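Iron uptake protein A2 (Synechocystis sp., PDB 2VOZ) binds ferric iron in the periplasm and probably delivers it, as the substrate-binding subunit, to an ABC transporter for iron import. Local coordinates at residues L99-R104 against P273-A278; R93-G98 against G121-F126. All coordinates share one frame; numbering follows the deposited sequence.

Contact 1: residues L99-R104 against P273-A278; sequences LFQPVR and PNRDAA
Where the irregular run 99-104 faces the first turn of the helix that starts at Arg275, the nearest backbone approach, from Val103 CA to Arg275 CA, is still 9.5 Å, and it is side chains and water that span the gap. Arg275 does most of the reaching. With CG anti to the backbone N (chi1 -174°) and the chain stretched straight on to NE, it carries across to the loop a flat head with several N-H donors, which suits a site where NE meets an amide oxygen and NH1 meets waters. Gln101 comes to meet it, and the two side chains cross at a slant. Arg275 NE gives its hydrogen to Gln101 OE1 over 2.7 Å along an almost straight path of 175°. The oxygen lies in the guanidinium plane, whereas the donor stands well above the plane of the amide, so the bond is straight at the arginine and tilted at the glutamine.

Gln101 suits its place because its amide both accepts and donates: NE2 holds the carbonyl oxygen of Leu269 while OE1 takes Arg275. One water donates to Gln101 OE1 and, at 2.7 Å, to Pro102 O, and is only weakly bonded to Arg275 NH1. A second water accepts from Arg275 NH1 at 3.2 Å and from Arg104 N at 2.8 Å, tying Arg275 to the loop backbone. Val103 CG1 lies 4.0 Å from Arg275 NH1, a van der Waals contact only; the valine's apolar packing is on Val268 of strand 261-268.

The loop between helices 88-96 and 106-111 is thus joined to the start of helix 275-285, away from the iron site, by a cation matched with a neutral amide oxygen and water. Such a contact is polar and directional without being a salt bridge, and probably fixes the guanidinium's rotation more than it neutralises its charge.

Contact 2: residues R93-G98 against G121-F126; sequences RAEQAG and GLWYGF
Glu95, on the last turn of helix 88-96, meets Trp123 through the indole N-H: Trp123 NE1 donates to Glu95 OE2 over 2.8 Å, with an angle of 162° at the hydrogen. The carboxylate oxygen sits at the ring edge, near the indole plane, and is approached on its anti side, with the carboxylate and ring planes turned 44° apart. Glu95 has an unusual first torsion, chi1 -132°, away from the staggered positions, and runs extended beyond CG; this places CG as well as OE2 beside the indole edge. Trp123 offers that edge with CG tucked between its backbone N and carbonyl carbon, and its ring also meets His118 edge-to-face. Leu122 CD1 packs 3.8 Å from Glu95 CG, the two chains crossing at about a right angle, so the aliphatic part of the glutamate has an apolar neighbour while its charged end takes the indole hydrogen. Putting an alanine at Glu95 would probably leave the indole N-H without this acceptor and open a gap beside Leu122 CD1. A Schellman motif at Gly98, whose positive phi suits glycine, ends the helix just beyond. Trp123 also lies against Ala88 and Leu91, joining helix 88-96 to the start of strand 124-136.

In the fold
Contacts 1 and 2 are close neighbours, their centres about 11 Å apart, and their segments alternate along the chain. Residues 93-98 run straight into 99-104, and Leu99 N lies 3.1 Å from Ala94 O, a probable hydrogen bond across that junction. Val103 N and Gly121 O, also 3.1 Å apart, probably join the loop of contact 1 to the turn of contact 2. The two also pack directly: Phe100 CE1 lies 3.5 Å from Ala94 CB, and the Phe100 ring meets that of Trp123. Both lie away from the iron-binding residues His43, Tyr44, Tyr169, Tyr225 and Tyr226, and join parts of this solute-binding protein fold without lining that site.

Contact 1: residues L99-R104 against P273-A278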
ATOM      1  N   LEU B  99      -5.041 -32.334  -4.068  1.00 12.20           N
ATOM      2  CA  LEU B  99      -5.872 -31.177  -3.724  1.00 11.75           C
ATOM      3  C   LEU B  99      -6.934 -30.833  -4.762  1.00 10.73           C
ATOM      4  O   LEU B  99      -7.909 -30.155  -4.428  1.00 10.03           O
ATOM      5  CB  LEU B  99      -5.000 -29.938  -3.458  1.00 11.62           C
ATOM      6  CG  LEU B  99      -4.120 -30.059  -2.195  1.00 12.95           C
ATOM      7  CD1 LEU B  99      -3.571 -28.701  -1.823  1.00 14.37           C
ATOM      8  CD2 LEU B  99      -4.896 -30.656  -1.018  1.00 14.57           C
ATOM      9  N   PHE B 100      -6.700 -31.235  -6.014  1.00 10.59           N
ATOM     10  CA  PHE B 100      -7.550 -30.833  -7.146  1.00 10.55           C
ATOM     11  C   PHE B 100      -8.555 -31.904  -7.535  1.00 11.47           C
ATOM     12  O   PHE B 100      -8.291 -33.110  -7.421  1.00 12.51           O
ATOM     13  CB  PHE B 100      -6.705 -30.510  -8.392  1.00 11.01           C
ATOM     14  CG  PHE B 100      -5.838 -29.273  -8.248  1.00 10.47           C
ATOM     15  CD1 PHE B 100      -4.474 -29.360  -8.487  1.00  9.82           C
ATOM     16  CD2 PHE B 100      -6.401 -28.033  -7.945  1.00  9.34           C
ATOM     17  CE1 PHE B 100      -3.629 -28.225  -8.371  1.00 10.51           C
ATOM     18  CE2 PHE B 100      -5.559 -26.869  -7.792  1.00  8.72           C
ATOM     19  CZ  PHE B 100      -4.174 -26.999  -8.023  1.00  7.88           C
ATOM     20  N   GLN B 101      -9.716 -31.438  -7.989  1.00 12.20           N
ATOM     21  CA  GLN B 101     -10.629 -32.311  -8.733  1.00 12.83           C
ATOM     22  C   GLN B 101     -10.573 -31.973 -10.213  1.00 13.01           C
ATOM     23  O   GLN B 101     -10.430 -30.808 -10.589  1.00 11.55           O
ATOM     24  CB  GLN B 101     -12.065 -32.184  -8.246  1.00 12.96           C
ATOM     25  CG  GLN B 101     -12.691 -30.793  -8.284  1.00 12.11           C
ATOM     26  CD  GLN B 101     -14.132 -30.794  -7.835  1.00 14.87           C
ATOM     27  OE1 GLN B 101     -14.993 -31.457  -8.452  1.00 16.80           O
ATOM     28  NE2 GLN B 101     -14.420 -30.035  -6.787  1.00 12.10           N
ATOM     29  N   PRO B 102     -10.780 -32.982 -11.053  1.00 13.00           N
ATOM     30  CA  PRO B 102     -10.839 -32.670 -12.484  1.00 13.68           C
ATOM     31  C   PRO B 102     -12.115 -31.936 -12.859  1.00 14.42           C
ATOM     32  O   PRO B 102     -13.191 -32.173 -12.291  1.00 14.90           O
ATOM     33  CB  PRO B 102     -10.777 -34.044 -13.159  1.00 13.92           C
ATOM     34  CG  PRO B 102     -11.361 -35.008 -12.118  1.00 14.42           C
ATOM     35  CD  PRO B 102     -10.960 -34.419 -10.762  1.00 13.62           C
ATOM     36  N   VAL B 103     -11.977 -30.976 -13.749  1.00 13.76           N
ATOM     37  CA  VAL B 103     -13.167 -30.333 -14.295  1.00 16.18           C
ATOM     38  C   VAL B 103     -13.156 -30.453 -15.808  1.00 16.20           C
ATOM     39  O   VAL B 103     -12.084 -30.540 -16.435  1.00 15.57           O
ATOM     40  CB  VAL B 103     -13.329 -28.870 -13.838  1.00 16.57           C
ATOM     41  CG1 VAL B 103     -13.454 -28.771 -12.291  1.00 18.88           C
ATOM     42  CG2 VAL B 103     -12.214 -28.042 -14.343  1.00 19.61           C
ATOM     43  N   ARG B 104     -14.360 -30.469 -16.371  1.00 16.24           N
ATOM     44  CA  ARG B 104     -14.543 -30.590 -17.801  1.00 17.27           C
ATOM     45  C   ARG B 104     -15.316 -29.361 -18.234  1.00 17.24           C
ATOM     46  O   ARG B 104     -16.496 -29.195 -17.913  1.00 19.21           O
ATOM     47  CB  ARG B 104     -15.304 -31.894 -18.110  1.00 17.55           C
ATOM     48  N   PRO B 273     -16.756 -25.923  -2.065  1.00 14.53           N
ATOM     49  CA  PRO B 273     -18.169 -25.677  -1.737  1.00 15.94           C
ATOM     50  C   PRO B 273     -18.958 -25.005  -2.866  1.00 17.40           C
ATOM     51  O   PRO B 273     -20.168 -25.243  -3.005  1.00 18.16           O
ATOM     52  CB  PRO B 273     -18.097 -24.751  -0.518  1.00 16.85           C
ATOM     53  CG  PRO B 273     -16.786 -24.144  -0.560  1.00 16.39           C
ATOM     54  CD  PRO B 273     -15.858 -25.189  -1.169  1.00 14.86           C
ATOM     55  N   ASN B 274     -18.273 -24.180  -3.662  1.00 16.73           N
ATOM     56  CA  ASN B 274     -18.915 -23.396  -4.715  1.00 17.33           C
ATOM     57  C   ASN B 274     -18.406 -23.869  -6.085  1.00 16.87           C
ATOM     58  O   ASN B 274     -17.795 -23.104  -6.828  1.00 15.99           O
ATOM     59  CB  ASN B 274     -18.589 -21.893  -4.550  1.00 17.89           C
ATOM     60  CG  ASN B 274     -18.962 -21.325  -3.192  1.00 19.72           C
ATOM     61  OD1 ASN B 274     -20.132 -21.021  -2.934  1.00 22.91           O
ATOM     62  ND2 ASN B 274     -17.953 -21.112  -2.326  1.00 18.47           N
ATOM     63  N   ARG B 275     -18.640 -25.135  -6.407  1.00 16.72           N
ATOM     64  CA  ARG B 275     -17.998 -25.765  -7.545  1.00 16.47           C
ATOM     65  C   ARG B 275     -18.342 -25.098  -8.868  1.00 15.83           C
ATOM     66  O   ARG B 275     -17.447 -24.843  -9.690  1.00 14.32           O
ATOM     67  CB  ARG B 275     -18.323 -27.255  -7.621  1.00 17.51           C
ATOM     68  CG  ARG B 275     -17.554 -27.985  -8.704  1.00 16.17           C
ATOM     69  CD  ARG B 275     -18.013 -29.430  -8.734  1.00 21.44           C
ATOM     70  NE  ARG B 275     -17.154 -30.218  -9.606  1.00 26.20           N
ATOM     71  CZ  ARG B 275     -17.392 -30.421 -10.897  1.00 26.98           C
ATOM     72  NH1 ARG B 275     -16.547 -31.142 -11.624  1.00 29.53           N
ATOM     73  NH2 ARG B 275     -18.473 -29.902 -11.458  1.00 25.88           N
ATOM     74  N   ASP B 276     -19.636 -24.871  -9.099  1.00 15.70           N
ATOM     75  CA  ASP B 276     -20.044 -24.224 -10.342  1.00 16.32           C
ATOM     76  C   ASP B 276     -19.463 -22.817 -10.490  1.00 14.59           C
ATOM     77  O   ASP B 276     -19.018 -22.440 -11.588  1.00 14.39           O
ATOM     78  CB  ASP B 276     -21.558 -24.215 -10.441  1.00 18.26           C
ATOM     79  CG  ASP B 276     -22.121 -25.595 -10.663  1.00 21.85           C
ATOM     80  OD1 ASP B 276     -21.546 -26.387 -11.459  1.00 28.61           O
ATOM     81  OD2 ASP B 276     -23.137 -25.907 -10.019  1.00 28.91           O
ATOM     82  N   ALA B 277     -19.458 -22.051  -9.399  1.00 12.77           N
ATOM     83  CA  ALA B 277     -18.871 -20.707  -9.428  1.00 12.44           C
ATOM     84  C   ALA B 277     -17.375 -20.792  -9.681  1.00 11.61           C
ATOM     85  O   ALA B 277     -16.791 -19.937 -10.363  1.00 10.95           O
ATOM     86  CB  ALA B 277     -19.173 -19.950  -8.148  1.00 13.82           C
ATOM     87  N   ALA B 278     -16.739 -21.831  -9.124  1.00 10.80           N
ATOM     88  CA  ALA B 278     -15.281 -22.017  -9.290  1.00 10.45           C
ATOM     89  C   ALA B 278     -14.933 -22.262 -10.763  1.00 10.66           C
ATOM     90  O   ALA B 278     -14.025 -21.649 -11.328  1.00 10.01           O
ATOM     91  CB  ALA B 278     -14.780 -23.203  -8.392  1.00 11.02           C
TER
HETATM   92  O   HOH W   1     -14.632 -33.705 -10.551  1.00 29.44           O
HETATM   93  O   HOH W   2     -16.619 -30.651 -14.756  1.00 27.25           O

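Contact 2: residues R93-G98 against G121-F126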
ATOM      1  N   ARG B  93       2.904 -29.958  -7.006  1.00  9.80           N
ATOM      2  CA  ARG B  93       2.933 -30.269  -5.568  1.00 10.40           C
ATOM      3  C   ARG B  93       1.535 -30.312  -4.978  1.00 10.31           C
ATOM      4  O   ARG B  93       1.233 -31.177  -4.136  1.00 11.28           O
ATOM      5  CB  ARG B  93       3.791 -29.301  -4.787  1.00  9.74           C
ATOM      6  CG  ARG B  93       5.240 -29.413  -5.167  1.00 10.24           C
ATOM      7  CD  ARG B  93       6.104 -28.565  -4.213  1.00 11.69           C
ATOM      8  NE  ARG B  93       7.467 -28.501  -4.743  1.00 16.10           N
ATOM      9  CZ  ARG B  93       8.391 -27.632  -4.336  1.00 18.73           C
ATOM     10  NH1 ARG B  93       9.597 -27.664  -4.889  1.00 17.86           N
ATOM     11  NH2 ARG B  93       8.118 -26.752  -3.364  1.00 17.83           N
ATOM     12  N   ALA B  94       0.667 -29.407  -5.438  1.00  9.14           N
ATOM     13  CA  ALA B  94      -0.745 -29.418  -5.033  1.00 10.32           C
ATOM     14  C   ALA B  94      -1.462 -30.706  -5.492  1.00 11.91           C
ATOM     15  O   ALA B  94      -2.192 -31.335  -4.733  1.00 11.96           O
ATOM     16  CB  ALA B  94      -1.470 -28.186  -5.602  1.00 10.83           C
ATOM     17  N   GLU B  95      -1.224 -31.079  -6.744  1.00 13.18           N
ATOM     18  CA  GLU B  95      -1.751 -32.268  -7.374  1.00 15.78           C
ATOM     19  C   GLU B  95      -1.338 -33.500  -6.579  1.00 16.94           C
ATOM     20  O   GLU B  95      -2.142 -34.404  -6.295  1.00 16.68           O
ATOM     21  CB  GLU B  95      -1.070 -32.306  -8.728  1.00 17.37           C
ATOM     22  CG  GLU B  95      -1.886 -32.544  -9.919  1.00 21.92           C
ATOM     23  CD  GLU B  95      -0.943 -32.942 -11.040  1.00 23.09           C
ATOM     24  OE1 GLU B  95      -0.803 -34.168 -11.259  1.00 23.71           O
ATOM     25  OE2 GLU B  95      -0.271 -32.045 -11.605  1.00 18.56           O
ATOM     26  N   GLN B  96      -0.077 -33.523  -6.173  1.00 17.26           N
ATOM     27  CA  GLN B  96       0.481 -34.661  -5.466  1.00 19.76           C
ATOM     28  C   GLN B  96      -0.125 -34.821  -4.068  1.00 19.49           C
ATOM     29  O   GLN B  96      -0.288 -35.963  -3.601  1.00 20.71           O
ATOM     30  CB  GLN B  96       2.007 -34.579  -5.493  1.00 20.64           C
ATOM     31  CG  GLN B  96       2.493 -34.599  -6.979  1.00 23.41           C
ATOM     32  CD  GLN B  96       2.291 -35.951  -7.643  1.00 27.00           C
ATOM     33  OE1 GLN B  96       2.923 -36.910  -7.250  1.00 28.00           O
ATOM     34  NE2 GLN B  96       1.412 -36.028  -8.652  1.00 30.08           N
ATOM     35  N   ALA B  97      -0.482 -33.690  -3.436  1.00 17.80           N
ATOM     36  CA  ALA B  97      -1.212 -33.658  -2.164  1.00 16.53           C
ATOM     37  C   ALA B  97      -2.708 -34.020  -2.364  1.00 15.99           C
ATOM     38  O   ALA B  97      -3.512 -34.053  -1.408  1.00 16.36           O
ATOM     39  CB  ALA B  97      -1.072 -32.313  -1.545  1.00 16.57           C
ATOM     40  N   GLY B  98      -3.076 -34.269  -3.616  1.00 14.73           N
ATOM     41  CA  GLY B  98      -4.442 -34.682  -3.941  1.00 14.77           C
ATOM     42  C   GLY B  98      -5.456 -33.571  -3.771  1.00 13.83           C
ATOM     43  O   GLY B  98      -6.619 -33.828  -3.429  1.00 15.27           O
ATOM     44  N   GLY B 121      -7.315 -32.424 -16.843  1.00 13.15           N
ATOM     45  CA  GLY B 121      -8.217 -31.332 -16.460  1.00 11.76           C
ATOM     46  C   GLY B 121      -8.151 -30.911 -14.999  1.00 11.67           C
ATOM     47  O   GLY B 121      -9.068 -30.275 -14.489  1.00 12.50           O
ATOM     48  N   LEU B 122      -7.045 -31.237 -14.343  1.00 10.44           N
ATOM     49  CA  LEU B 122      -6.867 -30.942 -12.923  1.00 10.23           C
ATOM     50  C   LEU B 122      -6.527 -29.478 -12.670  1.00 10.48           C
ATOM     51  O   LEU B 122      -6.869 -28.932 -11.624  1.00 10.49           O
ATOM     52  CB  LEU B 122      -5.775 -31.834 -12.349  1.00 11.83           C
ATOM     53  CG  LEU B 122      -6.118 -33.316 -12.143  1.00 13.18           C
ATOM     54  CD1 LEU B 122      -4.879 -34.066 -11.647  1.00 17.64           C
ATOM     55  CD2 LEU B 122      -7.285 -33.431 -11.173  1.00 14.74           C
ATOM     56  N   TRP B 123      -5.808 -28.864 -13.615  1.00  9.90           N
ATOM     57  CA  TRP B 123      -5.472 -27.440 -13.486  1.00  9.34           C
ATOM     58  C   TRP B 123      -5.121 -26.865 -14.852  1.00  8.29           C
ATOM     59  O   TRP B 123      -4.907 -27.620 -15.829  1.00  8.45           O
ATOM     60  CB  TRP B 123      -4.364 -27.211 -12.443  1.00  9.87           C
ATOM     61  CG  TRP B 123      -3.109 -28.064 -12.600  1.00  8.91           C
ATOM     62  CD1 TRP B 123      -2.746 -29.129 -11.812  1.00 10.06           C
ATOM     63  CD2 TRP B 123      -2.076 -27.924 -13.589  1.00 10.29           C
ATOM     64  NE1 TRP B 123      -1.546 -29.647 -12.240  1.00 11.15           N
ATOM     65  CE2 TRP B 123      -1.110 -28.923 -13.320  1.00 10.86           C
ATOM     66  CE3 TRP B 123      -1.864 -27.045 -14.668  1.00 10.88           C
ATOM     67  CZ2 TRP B 123       0.033 -29.084 -14.092  1.00 12.21           C
ATOM     68  CZ3 TRP B 123      -0.695 -27.213 -15.464  1.00 11.93           C
ATOM     69  CH2 TRP B 123       0.230 -28.236 -15.151  1.00 11.44           C
ATOM     70  N   TYR B 124      -5.081 -25.526 -14.909  1.00  7.90           N
ATOM     71  CA  TYR B 124      -5.068 -24.799 -16.180  1.00  9.09           C
ATOM     72  C   TYR B 124      -4.119 -23.626 -16.071  1.00  9.56           C
ATOM     73  O   TYR B 124      -4.151 -22.910 -15.073  1.00  9.53           O
ATOM     74  CB  TYR B 124      -6.487 -24.258 -16.485  1.00  9.48           C
ATOM     75  CG  TYR B 124      -7.442 -25.400 -16.617  1.00 11.77           C
ATOM     76  CD1 TYR B 124      -8.006 -25.982 -15.501  1.00 11.03           C
ATOM     77  CD2 TYR B 124      -7.722 -25.943 -17.874  1.00  8.66           C
ATOM     78  CE1 TYR B 124      -8.890 -27.114 -15.625  1.00 10.84           C
ATOM     79  CE2 TYR B 124      -8.574 -27.068 -18.017  1.00 11.17           C
ATOM     80  CZ  TYR B 124      -9.145 -27.636 -16.894  1.00 11.59           C
ATOM     81  OH  TYR B 124      -9.968 -28.726 -17.020  1.00 13.83           O
ATOM     82  N   GLY B 125      -3.257 -23.445 -17.064  1.00  9.41           N
ATOM     83  CA  GLY B 125      -2.412 -22.223 -17.081  1.00  9.25           C
ATOM     84  C   GLY B 125      -3.226 -21.016 -17.509  1.00  9.03           C
ATOM     85  O   GLY B 125      -4.066 -21.109 -18.421  1.00  8.90           O
ATOM     86  N   PHE B 126      -3.034 -19.904 -16.788  1.00  8.79           N
ATOM     87  CA  PHE B 126      -3.675 -18.651 -17.149  1.00  9.28           C
ATOM     88  C   PHE B 126      -2.725 -17.543 -17.584  1.00  9.57           C
ATOM     89  O   PHE B 126      -3.170 -16.604 -18.247  1.00 10.37           O
ATOM     90  CB  PHE B 126      -4.610 -18.188 -16.041  1.00  9.53           C
ATOM     91  CG  PHE B 126      -5.785 -19.075 -15.901  1.00  9.73           C
ATOM     92  CD1 PHE B 126      -6.845 -18.992 -16.838  1.00  8.85           C
ATOM     93  CD2 PHE B 126      -5.814 -20.047 -14.923  1.00  9.05           C
ATOM     94  CE1 PHE B 126      -7.945 -19.840 -16.739  1.00  9.43           C
ATOM     95  CE2 PHE B 126      -6.890 -20.930 -14.840  1.00  8.49           C
ATOM     96  CZ  PHE B 126      -7.957 -20.814 -15.740  1.00  8.80           C
TER